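Long-range contacts in probable sulfate-binding lipoprotein SubI (Mycobacterium tuberculosis, PDB 6DDN), which probably binds sulfate outside the cell membrane as the solute-binding component of a sulfate uptake system: residues A[53-62]-A[102-110]; A[237-245]-A[293-301]. One frame throughout, in Å; residues are numbered along the deposited sequence.

Interaction 1: residues A[53-62]-A[102-110]. With SO4 (sulfate ion), chain C.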
ATOM      1  N   SER A  53       9.444 -24.727  -2.953  1.00 82.68           N
ATOM      2  CA  SER A  53       8.445 -23.795  -3.452  1.00 78.13           C
ATOM      3  C   SER A  53       7.822 -23.041  -2.285  1.00 72.71           C
ATOM      4  O   SER A  53       7.399 -23.656  -1.300  1.00 72.68           O
ATOM      5  CB  SER A  53       7.368 -24.541  -4.244  1.00 81.45           C
ATOM      6  OG  SER A  53       6.418 -23.645  -4.780  1.00 79.42           O
ATOM      7  N   ILE A  54       7.766 -21.714  -2.396  1.00 68.80           N
ATOM      8  CA  ILE A  54       7.139 -20.864  -1.392  1.00 63.51           C
ATOM      9  C   ILE A  54       6.084 -20.002  -2.072  1.00 60.81           C
ATOM     10  O   ILE A  54       6.205 -19.647  -3.248  1.00 62.67           O
ATOM     11  CB  ILE A  54       8.162 -19.978  -0.646  1.00 60.09           C
ATOM     12  CG1 ILE A  54       9.021 -19.196  -1.640  1.00 64.39           C
ATOM     13  CG2 ILE A  54       9.032 -20.825   0.272  1.00 60.99           C
ATOM     14  CD1 ILE A  54       9.917 -18.163  -0.990  1.00 62.82           C
ATOM     15  N   THR A  55       5.042 -19.663  -1.318  1.00 59.49           N
ATOM     16  CA  THR A  55       3.917 -18.894  -1.831  1.00 60.59           C
ATOM     17  C   THR A  55       3.804 -17.582  -1.075  1.00 60.48           C
ATOM     18  O   THR A  55       3.727 -17.574   0.159  1.00 60.83           O
ATOM     19  CB  THR A  55       2.609 -19.678  -1.711  1.00 61.53           C
ATOM     20  OG1 THR A  55       2.657 -20.820  -2.574  1.00 70.91           O
ATOM     21  CG2 THR A  55       1.429 -18.800  -2.100  1.00 58.16           C
ATOM     22  N   LEU A  56       3.792 -16.478  -1.816  1.00 60.90           N
ATOM     23  CA  LEU A  56       3.584 -15.153  -1.252  1.00 55.06           C
ATOM     24  C   LEU A  56       2.147 -14.726  -1.517  1.00 57.05           C
ATOM     25  O   LEU A  56       1.737 -14.600  -2.677  1.00 55.30           O
ATOM     26  CB  LEU A  56       4.557 -14.139  -1.853  1.00 49.30           C
ATOM     27  CG  LEU A  56       4.257 -12.683  -1.488  1.00 43.06           C
ATOM     28  CD1 LEU A  56       4.482 -12.437  -0.005  1.00 37.62           C
ATOM     29  CD2 LEU A  56       5.099 -11.741  -2.318  1.00 45.92           C
ATOM     30  N   VAL A  57       1.387 -14.517  -0.450  1.00 55.35           N
ATOM     31  CA  VAL A  57       0.046 -13.955  -0.535  1.00 56.38           C
ATOM     32  C   VAL A  57       0.175 -12.466  -0.256  1.00 55.88           C
ATOM     33  O   VAL A  57       0.387 -12.053   0.889  1.00 62.37           O
ATOM     34  CB  VAL A  57      -0.922 -14.636   0.443  1.00 58.72           C
ATOM     35  CG1 VAL A  57      -2.258 -13.906   0.465  1.00 58.73           C
ATOM     36  CG2 VAL A  57      -1.119 -16.092   0.059  1.00 61.14           C
ATOM     37  N   ALA A  58       0.068 -11.655  -1.303  1.00 53.10           N
ATOM     38  CA  ALA A  58       0.256 -10.217  -1.201  1.00 52.76           C
ATOM     39  C   ALA A  58      -1.038  -9.494  -1.543  1.00 55.91           C
ATOM     40  O   ALA A  58      -2.006 -10.088  -2.024  1.00 58.59           O
ATOM     41  CB  ALA A  58       1.391  -9.741  -2.117  1.00 50.76           C
ATOM     42  N   TYR A  59      -1.043  -8.184  -1.292  1.00 56.31           N
ATOM     43  CA  TYR A  59      -2.217  -7.371  -1.583  1.00 53.11           C
ATOM     44  C   TYR A  59      -2.297  -7.056  -3.075  1.00 49.22           C
ATOM     45  O   TYR A  59      -1.683  -7.748  -3.891  1.00 48.35           O
ATOM     46  CB  TYR A  59      -2.226  -6.095  -0.727  1.00 53.12           C
ATOM     47  CG  TYR A  59      -1.047  -5.157  -0.891  1.00 48.82           C
ATOM     48  CD1 TYR A  59       0.222  -5.507  -0.448  1.00 47.60           C
ATOM     49  CD2 TYR A  59      -1.218  -3.898  -1.449  1.00 50.97           C
ATOM     50  CE1 TYR A  59       1.295  -4.641  -0.585  1.00 46.82           C
ATOM     51  CE2 TYR A  59      -0.155  -3.027  -1.586  1.00 52.91           C
ATOM     52  CZ  TYR A  59       1.098  -3.402  -1.158  1.00 47.58           C
ATOM     53  OH  TYR A  59       2.152  -2.527  -1.302  1.00 46.12           O
ATOM     54  N   ALA A  60      -3.053  -6.022  -3.445  1.00 48.92           N
ATOM     55  CA  ALA A  60      -3.512  -5.899  -4.825  1.00 49.83           C
ATOM     56  C   ALA A  60      -2.505  -5.254  -5.769  1.00 48.15           C
ATOM     57  O   ALA A  60      -2.604  -5.462  -6.982  1.00 48.62           O
ATOM     58  CB  ALA A  60      -4.818  -5.105  -4.874  1.00 50.54           C
ATOM     59  N   VAL A  61      -1.554  -4.471  -5.268  1.00 48.33           N
ATOM     60  CA  VAL A  61      -0.713  -3.681  -6.170  1.00 49.93           C
ATOM     61  C   VAL A  61       0.803  -3.860  -6.054  1.00 50.51           C
ATOM     62  O   VAL A  61       1.522  -3.158  -6.778  1.00 49.71           O
ATOM     63  CB  VAL A  61      -1.039  -2.185  -6.011  1.00 51.27           C
ATOM     64  CG1 VAL A  61      -2.534  -1.926  -6.195  1.00 51.42           C
ATOM     65  CG2 VAL A  61      -0.568  -1.686  -4.664  1.00 48.83           C
ATOM     66  N   PRO A  62       1.370  -4.742  -5.218  1.00 54.44           N
ATOM     67  CA  PRO A  62       2.834  -4.753  -5.091  1.00 50.79           C
ATOM     68  C   PRO A  62       3.554  -5.577  -6.147  1.00 46.41           C
ATOM     69  O   PRO A  62       4.783  -5.699  -6.076  1.00 43.43           O
ATOM     70  CB  PRO A  62       3.039  -5.355  -3.698  1.00 49.98           C
ATOM     71  CG  PRO A  62       1.975  -6.373  -3.619  1.00 50.84           C
ATOM     72  CD  PRO A  62       0.788  -5.814  -4.384  1.00 53.92           C
ATOM     73  N   LYS A 102      -5.944 -20.548   3.585  1.00 68.63           N
ATOM     74  CA  LYS A 102      -5.267 -20.323   2.313  1.00 68.52           C
ATOM     75  C   LYS A 102      -3.771 -20.581   2.459  1.00 64.65           C
ATOM     76  O   LYS A 102      -3.133 -20.011   3.357  1.00 57.48           O
ATOM     77  CB  LYS A 102      -5.501 -18.901   1.810  1.00 70.93           C
ATOM     78  CG  LYS A 102      -4.758 -18.545   0.538  1.00 69.82           C
ATOM     79  CD  LYS A 102      -5.434 -17.379  -0.164  1.00 69.56           C
ATOM     80  CE  LYS A 102      -4.962 -17.247  -1.600  1.00 70.86           C
ATOM     81  NZ  LYS A 102      -4.178 -15.998  -1.802  1.00 69.51           N
ATOM     82  N   PRO A 103      -3.182 -21.426   1.616  1.00 67.07           N
ATOM     83  CA  PRO A 103      -1.749 -21.711   1.735  1.00 69.34           C
ATOM     84  C   PRO A 103      -0.927 -20.448   1.531  1.00 67.54           C
ATOM     85  O   PRO A 103      -1.149 -19.685   0.588  1.00 65.25           O
ATOM     86  CB  PRO A 103      -1.499 -22.739   0.627  1.00 70.90           C
ATOM     87  CG  PRO A 103      -2.595 -22.498  -0.361  1.00 71.99           C
ATOM     88  CD  PRO A 103      -3.788 -22.101   0.457  1.00 70.11           C
ATOM     89  N   ALA A 104       0.018 -20.227   2.438  1.00 68.44           N
ATOM     90  CA  ALA A 104       0.881 -19.060   2.370  1.00 61.15           C
ATOM     91  C   ALA A 104       2.155 -19.353   3.143  1.00 65.59           C
ATOM     92  O   ALA A 104       2.111 -19.959   4.216  1.00 72.82           O
ATOM     93  CB  ALA A 104       0.193 -17.813   2.937  1.00 57.83           C
ATOM     94  N   ASP A 105       3.286 -18.935   2.578  1.00 62.36           N
ATOM     95  CA  ASP A 105       4.551 -18.959   3.291  1.00 62.47           C
ATOM     96  C   ASP A 105       5.025 -17.571   3.692  1.00 60.32           C
ATOM     97  O   ASP A 105       5.804 -17.451   4.642  1.00 57.69           O
ATOM     98  CB  ASP A 105       5.630 -19.644   2.439  1.00 62.03           C
ATOM     99  CG  ASP A 105       5.260 -21.072   2.069  1.00 65.64           C
ATOM    100  OD1 ASP A 105       5.423 -21.976   2.916  1.00 69.31           O
ATOM    101  OD2 ASP A 105       4.801 -21.291   0.928  1.00 66.53           O
ATOM    102  N   LEU A 106       4.562 -16.529   3.003  1.00 59.42           N
ATOM    103  CA  LEU A 106       4.845 -15.150   3.363  1.00 55.81           C
ATOM    104  C   LEU A 106       3.616 -14.302   3.086  1.00 55.47           C
ATOM    105  O   LEU A 106       2.872 -14.550   2.133  1.00 54.61           O
ATOM    106  CB  LEU A 106       6.032 -14.578   2.583  1.00 55.10           C
ATOM    107  CG  LEU A 106       7.426 -15.059   2.968  1.00 58.49           C
ATOM    108  CD1 LEU A 106       8.040 -15.841   1.822  1.00 61.97           C
ATOM    109  CD2 LEU A 106       8.296 -13.876   3.348  1.00 55.74           C
ATOM    110  N   VAL A 107       3.414 -13.293   3.926  1.00 52.68           N
ATOM    111  CA  VAL A 107       2.338 -12.330   3.751  1.00 47.91           C
ATOM    112  C   VAL A 107       2.955 -10.961   3.524  1.00 47.73           C
ATOM    113  O   VAL A 107       3.968 -10.617   4.142  1.00 50.38           O
ATOM    114  CB  VAL A 107       1.381 -12.306   4.958  1.00 49.46           C
ATOM    115  CG1 VAL A 107       0.391 -13.441   4.842  1.00 51.99           C
ATOM    116  CG2 VAL A 107       2.159 -12.397   6.262  1.00 54.16           C
ATOM    117  N   ASN A 108       2.353 -10.192   2.620  1.00 47.99           N
ATOM    118  CA  ASN A 108       2.752  -8.810   2.358  1.00 48.71           C
ATOM    119  C   ASN A 108       1.466  -8.043   2.075  1.00 48.30           C
ATOM    120  O   ASN A 108       0.922  -8.122   0.971  1.00 45.38           O
ATOM    121  CB  ASN A 108       3.730  -8.716   1.194  1.00 47.40           C
ATOM    122  CG  ASN A 108       3.990  -7.286   0.768  1.00 48.55           C
ATOM    123  OD1 ASN A 108       3.892  -6.947  -0.411  1.00 49.79           O
ATOM    124  ND2 ASN A 108       4.322  -6.435   1.731  1.00 48.48           N
ATOM    125  N   PHE A 109       0.979  -7.314   3.070  1.00 49.52           N
ATOM    126  CA  PHE A 109      -0.338  -6.705   2.996  1.00 49.34           C
ATOM    127  C   PHE A 109      -0.229  -5.187   2.944  1.00 51.39           C
ATOM    128  O   PHE A 109       0.824  -4.599   3.200  1.00 54.13           O
ATOM    129  CB  PHE A 109      -1.199  -7.160   4.178  1.00 49.73           C
ATOM    130  CG  PHE A 109      -1.586  -8.607   4.108  1.00 51.53           C
ATOM    131  CD1 PHE A 109      -1.821  -9.210   2.883  1.00 52.95           C
ATOM    132  CD2 PHE A 109      -1.701  -9.369   5.259  1.00 56.61           C
ATOM    133  CE1 PHE A 109      -2.174 -10.546   2.804  1.00 53.52           C
ATOM    134  CE2 PHE A 109      -2.054 -10.707   5.187  1.00 58.55           C
ATOM    135  CZ  PHE A 109      -2.289 -11.295   3.957  1.00 55.32           C
ATOM    136  N   SER A 110      -1.349  -4.557   2.583  1.00 57.24           N
ATOM    137  CA  SER A 110      -1.371  -3.107   2.430  1.00 49.62           C
ATOM    138  C   SER A 110      -1.177  -2.403   3.765  1.00 51.33           C
ATOM    139  O   SER A 110      -0.461  -1.398   3.843  1.00 52.88           O
ATOM    140  CB  SER A 110      -2.688  -2.672   1.788  1.00 50.80           C
ATOM    141  OG  SER A 110      -2.830  -1.263   1.820  1.00 53.22           O
TER
HETATM  142  S   SO4 C 401      -5.270  -3.160  -1.672  1.00 49.61           S
HETATM  143  O1  SO4 C 401      -5.002  -4.595  -1.681  1.00 48.23           O
HETATM  144  O2  SO4 C 401      -4.260  -2.476  -2.476  1.00 48.53           O
HETATM  145  O3  SO4 C 401      -6.591  -2.897  -2.234  1.00 48.17           O
HETATM  146  O4  SO4 C 401      -5.223  -2.668  -0.300  1.00 48.78           O

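Interaction 2: residues A[237-245]-A[293-301]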
ATOM      1  N   GLU A 237       1.383   5.854  -4.698  1.00 48.33           N
ATOM      2  CA  GLU A 237       2.325   6.435  -5.648  1.00 47.66           C
ATOM      3  C   GLU A 237       2.978   5.357  -6.504  1.00 46.99           C
ATOM      4  O   GLU A 237       3.274   5.593  -7.680  1.00 47.16           O
ATOM      5  CB  GLU A 237       3.383   7.244  -4.898  1.00 54.69           C
ATOM      6  CG  GLU A 237       4.309   8.059  -5.777  1.00 53.06           C
ATOM      7  CD  GLU A 237       5.565   8.484  -5.041  1.00 56.46           C
ATOM      8  OE1 GLU A 237       6.075   7.687  -4.223  1.00 56.85           O
ATOM      9  OE2 GLU A 237       6.041   9.614  -5.276  1.00 57.67           O
ATOM     10  N   ASN A 238       3.203   4.169  -5.938  1.00 46.55           N
ATOM     11  CA  ASN A 238       3.763   3.081  -6.732  1.00 46.70           C
ATOM     12  C   ASN A 238       2.779   2.616  -7.796  1.00 45.03           C
ATOM     13  O   ASN A 238       3.183   2.258  -8.908  1.00 45.42           O
ATOM     14  CB  ASN A 238       4.172   1.919  -5.828  1.00 48.18           C
ATOM     15  CG  ASN A 238       3.065   1.491  -4.883  1.00 50.27           C
ATOM     16  OD1 ASN A 238       3.073   1.839  -3.704  1.00 52.04           O
ATOM     17  ND2 ASN A 238       2.116   0.713  -5.392  1.00 51.49           N
ATOM     18  N   GLU A 239       1.483   2.621  -7.476  1.00 48.87           N
ATOM     19  CA  GLU A 239       0.488   2.185  -8.447  1.00 53.86           C
ATOM     20  C   GLU A 239       0.336   3.199  -9.572  1.00 57.95           C
ATOM     21  O   GLU A 239       0.116   2.822 -10.729  1.00 64.39           O
ATOM     22  CB  GLU A 239      -0.852   1.935  -7.754  1.00 54.60           C
ATOM     23  CG  GLU A 239      -1.983   1.533  -8.696  1.00 56.35           C
ATOM     24  CD  GLU A 239      -1.968   0.057  -9.061  1.00 57.19           C
ATOM     25  OE1 GLU A 239      -3.057  -0.498  -9.317  1.00 58.68           O
ATOM     26  OE2 GLU A 239      -0.875  -0.550  -9.097  1.00 54.04           O
ATOM     27  N   ALA A 240       0.451   4.491  -9.256  1.00 55.87           N
ATOM     28  CA  ALA A 240       0.432   5.505 -10.306  1.00 51.82           C
ATOM     29  C   ALA A 240       1.645   5.367 -11.216  1.00 49.73           C
ATOM     30  O   ALA A 240       1.526   5.465 -12.444  1.00 50.22           O
ATOM     31  CB  ALA A 240       0.379   6.902  -9.688  1.00 50.39           C
ATOM     32  N   ILE A 241       2.820   5.130 -10.628  1.00 47.21           N
ATOM     33  CA  ILE A 241       4.035   4.951 -11.418  1.00 46.11           C
ATOM     34  C   ILE A 241       3.911   3.725 -12.313  1.00 45.06           C
ATOM     35  O   ILE A 241       4.286   3.759 -13.492  1.00 49.30           O
ATOM     36  CB  ILE A 241       5.261   4.856 -10.491  1.00 46.51           C
ATOM     37  CG1 ILE A 241       5.538   6.211  -9.836  1.00 48.84           C
ATOM     38  CG2 ILE A 241       6.481   4.376 -11.258  1.00 47.89           C
ATOM     39  CD1 ILE A 241       6.520   6.142  -8.692  1.00 49.28           C
ATOM     40  N   ALA A 242       3.377   2.629 -11.774  1.00 42.72           N
ATOM     41  CA  ALA A 242       3.255   1.408 -12.562  1.00 47.29           C
ATOM     42  C   ALA A 242       2.222   1.567 -13.670  1.00 52.25           C
ATOM     43  O   ALA A 242       2.413   1.059 -14.781  1.00 58.01           O
ATOM     44  CB  ALA A 242       2.896   0.233 -11.655  1.00 47.69           C
ATOM     45  N   THR A 243       1.122   2.268 -13.388  1.00 49.28           N
ATOM     46  CA  THR A 243       0.095   2.475 -14.405  1.00 52.53           C
ATOM     47  C   THR A 243       0.605   3.381 -15.519  1.00 59.72           C
ATOM     48  O   THR A 243       0.415   3.087 -16.705  1.00 62.71           O
ATOM     49  CB  THR A 243      -1.165   3.062 -13.767  1.00 51.92           C
ATOM     50  OG1 THR A 243      -1.582   2.231 -12.676  1.00 57.40           O
ATOM     51  CG2 THR A 243      -2.286   3.144 -14.790  1.00 46.64           C
ATOM     52  N   GLU A 244       1.250   4.493 -15.152  1.00 58.32           N
ATOM     53  CA  GLU A 244       1.863   5.375 -16.141  1.00 55.75           C
ATOM     54  C   GLU A 244       2.807   4.605 -17.053  1.00 56.10           C
ATOM     55  O   GLU A 244       2.779   4.762 -18.280  1.00 60.37           O
ATOM     56  CB  GLU A 244       2.630   6.492 -15.434  1.00 59.34           C
ATOM     57  CG  GLU A 244       1.824   7.723 -15.113  1.00 68.26           C
ATOM     58  CD  GLU A 244       2.230   8.331 -13.787  1.00 72.51           C
ATOM     59  OE1 GLU A 244       3.415   8.201 -13.415  1.00 73.45           O
ATOM     60  OE2 GLU A 244       1.368   8.931 -13.114  1.00 72.81           O
ATOM     61  N   ARG A 245       3.658   3.766 -16.461  1.00 50.53           N
ATOM     62  CA  ARG A 245       4.669   3.045 -17.222  1.00 55.68           C
ATOM     63  C   ARG A 245       4.071   2.016 -18.168  1.00 54.84           C
ATOM     64  O   ARG A 245       4.721   1.648 -19.152  1.00 58.74           O
ATOM     65  CB  ARG A 245       5.641   2.356 -16.272  1.00 57.60           C
ATOM     66  CG  ARG A 245       6.627   3.290 -15.622  1.00 61.20           C
ATOM     67  CD  ARG A 245       7.524   2.512 -14.695  1.00 62.70           C
ATOM     68  NE  ARG A 245       8.617   3.322 -14.175  1.00 67.40           N
ATOM     69  CZ  ARG A 245       9.293   3.021 -13.073  1.00 69.10           C
ATOM     70  NH1 ARG A 245       8.981   1.932 -12.383  1.00 64.94           N
ATOM     71  NH2 ARG A 245      10.278   3.805 -12.661  1.00 73.78           N
ATOM     72  N   TRP A 293      13.105  -2.383  -5.355  1.00 41.13           N
ATOM     73  CA  TRP A 293      11.813  -1.817  -4.977  1.00 44.51           C
ATOM     74  C   TRP A 293      11.738  -0.343  -5.352  1.00 46.55           C
ATOM     75  O   TRP A 293      10.747   0.113  -5.937  1.00 43.13           O
ATOM     76  CB  TRP A 293      11.578  -1.996  -3.476  1.00 45.10           C
ATOM     77  CG  TRP A 293      11.187  -3.383  -3.071  1.00 46.27           C
ATOM     78  CD1 TRP A 293      11.960  -4.285  -2.400  1.00 42.29           C
ATOM     79  CD2 TRP A 293       9.924  -4.022  -3.294  1.00 51.36           C
ATOM     80  NE1 TRP A 293      11.260  -5.449  -2.197  1.00 44.85           N
ATOM     81  CE2 TRP A 293      10.006  -5.314  -2.736  1.00 51.70           C
ATOM     82  CE3 TRP A 293       8.734  -3.629  -3.913  1.00 52.05           C
ATOM     83  CZ2 TRP A 293       8.944  -6.216  -2.779  1.00 54.55           C
ATOM     84  CZ3 TRP A 293       7.677  -4.526  -3.950  1.00 52.77           C
ATOM     85  CH2 TRP A 293       7.792  -5.805  -3.392  1.00 53.88           C
ATOM     86  N   ALA A 294      12.784   0.418  -5.018  1.00 45.65           N
ATOM     87  CA  ALA A 294      12.833   1.828  -5.386  1.00 42.71           C
ATOM     88  C   ALA A 294      12.678   2.000  -6.890  1.00 45.87           C
ATOM     89  O   ALA A 294      11.850   2.791  -7.355  1.00 44.83           O
ATOM     90  CB  ALA A 294      14.140   2.449  -4.898  1.00 43.02           C
ATOM     91  N   GLN A 295      13.457   1.243  -7.670  1.00 49.61           N
ATOM     92  CA  GLN A 295      13.364   1.322  -9.124  1.00 46.87           C
ATOM     93  C   GLN A 295      11.974   0.941  -9.621  1.00 46.20           C
ATOM     94  O   GLN A 295      11.547   1.410 -10.682  1.00 49.30           O
ATOM     95  CB  GLN A 295      14.424   0.424  -9.760  1.00 48.56           C
ATOM     96  CG  GLN A 295      15.842   0.940  -9.581  1.00 54.87           C
ATOM     97  CD  GLN A 295      16.882  -0.159  -9.659  1.00 57.38           C
ATOM     98  OE1 GLN A 295      16.622  -1.247 -10.174  1.00 54.90           O
ATOM     99  NE2 GLN A 295      18.070   0.122  -9.141  1.00 61.00           N
ATOM    100  N   ALA A 296      11.258   0.103  -8.872  1.00 46.50           N
ATOM    101  CA  ALA A 296       9.896  -0.279  -9.220  1.00 47.33           C
ATOM    102  C   ALA A 296       8.857   0.751  -8.790  1.00 47.99           C
ATOM    103  O   ALA A 296       7.673   0.570  -9.085  1.00 49.72           O
ATOM    104  CB  ALA A 296       9.556  -1.639  -8.602  1.00 43.36           C
ATOM    105  N   GLY A 297       9.262   1.816  -8.105  1.00 47.30           N
ATOM    106  CA  GLY A 297       8.339   2.846  -7.685  1.00 46.63           C
ATOM    107  C   GLY A 297       7.887   2.770  -6.246  1.00 47.27           C
ATOM    108  O   GLY A 297       7.022   3.557  -5.847  1.00 49.51           O
ATOM    109  N   PHE A 298       8.435   1.853  -5.457  1.00 48.65           N
ATOM    110  CA  PHE A 298       8.089   1.719  -4.049  1.00 46.14           C
ATOM    111  C   PHE A 298       9.179   2.373  -3.209  1.00 52.74           C
ATOM    112  O   PHE A 298      10.370   2.144  -3.445  1.00 57.12           O
ATOM    113  CB  PHE A 298       7.923   0.248  -3.660  1.00 38.07           C
ATOM    114  CG  PHE A 298       6.890  -0.486  -4.474  1.00 37.80           C
ATOM    115  CD1 PHE A 298       7.187  -0.952  -5.744  1.00 38.30           C
ATOM    116  CD2 PHE A 298       5.623  -0.720  -3.961  1.00 39.66           C
ATOM    117  CE1 PHE A 298       6.239  -1.627  -6.491  1.00 43.69           C
ATOM    118  CE2 PHE A 298       4.673  -1.398  -4.701  1.00 39.22           C
ATOM    119  CZ  PHE A 298       4.981  -1.850  -5.969  1.00 41.40           C
ATOM    120  N   ARG A 299       8.774   3.177  -2.240  1.00 50.87           N
ATOM    121  CA  ARG A 299       9.737   3.923  -1.442  1.00 48.32           C
ATOM    122  C   ARG A 299      10.466   2.994  -0.479  1.00 46.18           C
ATOM    123  O   ARG A 299       9.824   2.377   0.381  1.00 48.80           O
ATOM    124  CB  ARG A 299       9.031   5.048  -0.693  1.00 47.02           C
ATOM    125  CG  ARG A 299       8.741   6.238  -1.583  1.00 48.33           C
ATOM    126  CD  ARG A 299       7.692   7.163  -1.006  1.00 47.12           C
ATOM    127  NE  ARG A 299       7.383   8.244  -1.937  1.00 46.26           N
ATOM    128  CZ  ARG A 299       7.654   9.526  -1.715  1.00 45.76           C
ATOM    129  NH1 ARG A 299       8.246   9.897  -0.587  1.00 46.52           N
ATOM    130  NH2 ARG A 299       7.339  10.437  -2.627  1.00 41.61           N
ATOM    131  N   PRO A 300      11.783   2.863  -0.579  1.00 44.04           N
ATOM    132  CA  PRO A 300      12.505   1.921   0.278  1.00 44.10           C
ATOM    133  C   PRO A 300      12.700   2.464   1.685  1.00 47.71           C
ATOM    134  O   PRO A 300      12.641   3.669   1.935  1.00 49.91           O
ATOM    135  CB  PRO A 300      13.850   1.764  -0.437  1.00 45.37           C
ATOM    136  CG  PRO A 300      14.055   3.090  -1.096  1.00 48.99           C
ATOM    137  CD  PRO A 300      12.680   3.555  -1.521  1.00 46.03           C
ATOM    138  N   VAL A 301      12.942   1.534   2.613  1.00 46.33           N
ATOM    139  CA  VAL A 301      13.207   1.889   4.004  1.00 47.77           C
ATOM    140  C   VAL A 301      14.694   1.975   4.316  1.00 49.68           C
ATOM    141  O   VAL A 301      15.061   2.522   5.368  1.00 53.39           O
ATOM    142  CB  VAL A 301      12.531   0.901   4.977  1.00 45.83           C
ATOM    143  CG1 VAL A 301      11.025   0.917   4.781  1.00 43.49           C
ATOM    144  CG2 VAL A 301      13.088  -0.499   4.789  1.00 44.28           C
TER
HETATM  145  O   HOH W   1       6.007   4.893  -3.938  1.00 37.21           O

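Interaction 1: residues A[53-62]-A[102-110]
T55 O takes two backbone donors, D105 N from the residue before strand 106-108 at 2.8 Å and L106 N from its first residue at 3.1 Å. The first torsion, chi1 -59°, keeps CG beside the backbone N of D105, from where OD2 meets T55 N at 2.8 Å on its anti side; S271 OG bonds OD1. Onward the strands run parallel: V57 N to L106 O, N108 N to V57 O and Y59 N to N108 O alternate across the gap, the segment axes 23° apart. On one side of the sheet L56 CD1 lies against L106 CB; on the other, V57 CG2 meets A104 CB at 3.6 Å. Past the strand ends P62 CD and S110 CA cover opposite faces of the Y59 ring. A60 N donates to sulfate O1 at 3.0 Å, and the sulfate is also hydrogen-bonded by S175, S177, G218 and Y236, consistent with a sulfate site, although the ion may come from the crystallisation liquor. Strand 53-58 lies between strands 83-88 and 106-108, the latter flanked by strand 257-267, in the beta-alpha-beta pattern of the periplasmic-binding-protein fold, with connecting helix 91-99 and helix 113-120 packed on the V57, V107 and F109 side.

Interaction 2: residues A[237-245]-A[293-301]
E237 OE1 is gripped by R299 NE at 2.7 Å, with an N-H...O angle of 175°, and by a water that donates to it. R299 NH2 reaches E237 OE2 at 3.1 Å, completing a side-on, two-nitrogen salt bridge. Both oxygens are met on their syn sides and lie almost in the guanidinium plane, although the carboxylate itself is turned out of that plane. The paired bonds restrict rotation of both groups, and P314 O gives R299 NH2 a further partner.

At the next residue, N238 lies over the F298 ring. Its CG sits between backbone N and carbonyl carbon (chi1 51°), which carries the amide over the ring, where its plane lies 15° from that of F298; N238 CB stands 3.6 Å from the F298 ring centroid in a CH-pi contact. W293 CE3 covers the opposite ring face. At the far end of helix 237-245 the extended R245 side chain sends NH1 to Q295 O at 3.1 Å, on a lone pair in the carbonyl plane, with a weak second bond from NH2. I241 CG2 lies over the guanidinium face, and I241 CD1 packs against G297 CA at 3.9 Å.

G297 has positive phi, and the bonds F298 N to W293 O and G297 N to A294 O return into the last turn: a Schellman motif ending helix 287-295, on which helix 237-245 docks.

From the N terminus, strand 53-58 opens interaction 1, and the chain passes through helix 63-74, strand 83-88 and helix 91-99 before strand 106-108 closes it. Interaction 2 opens later, at helix 237-245, and closes after 47 intervening residues at the end of helix 287-295 and strand 299-300. The two loops are thus in series, neither nested nor crossed, with centres about 18 Å apart. They nevertheless touch: V61 CG1 packs on E239 OE1 at 3.5 Å, and P62 CA on F298 CZ at 3.7 Å. The turn after strand 53-58 thereby meets both segments of 237-245/293-301, and both interactions reach the same mixed sheet.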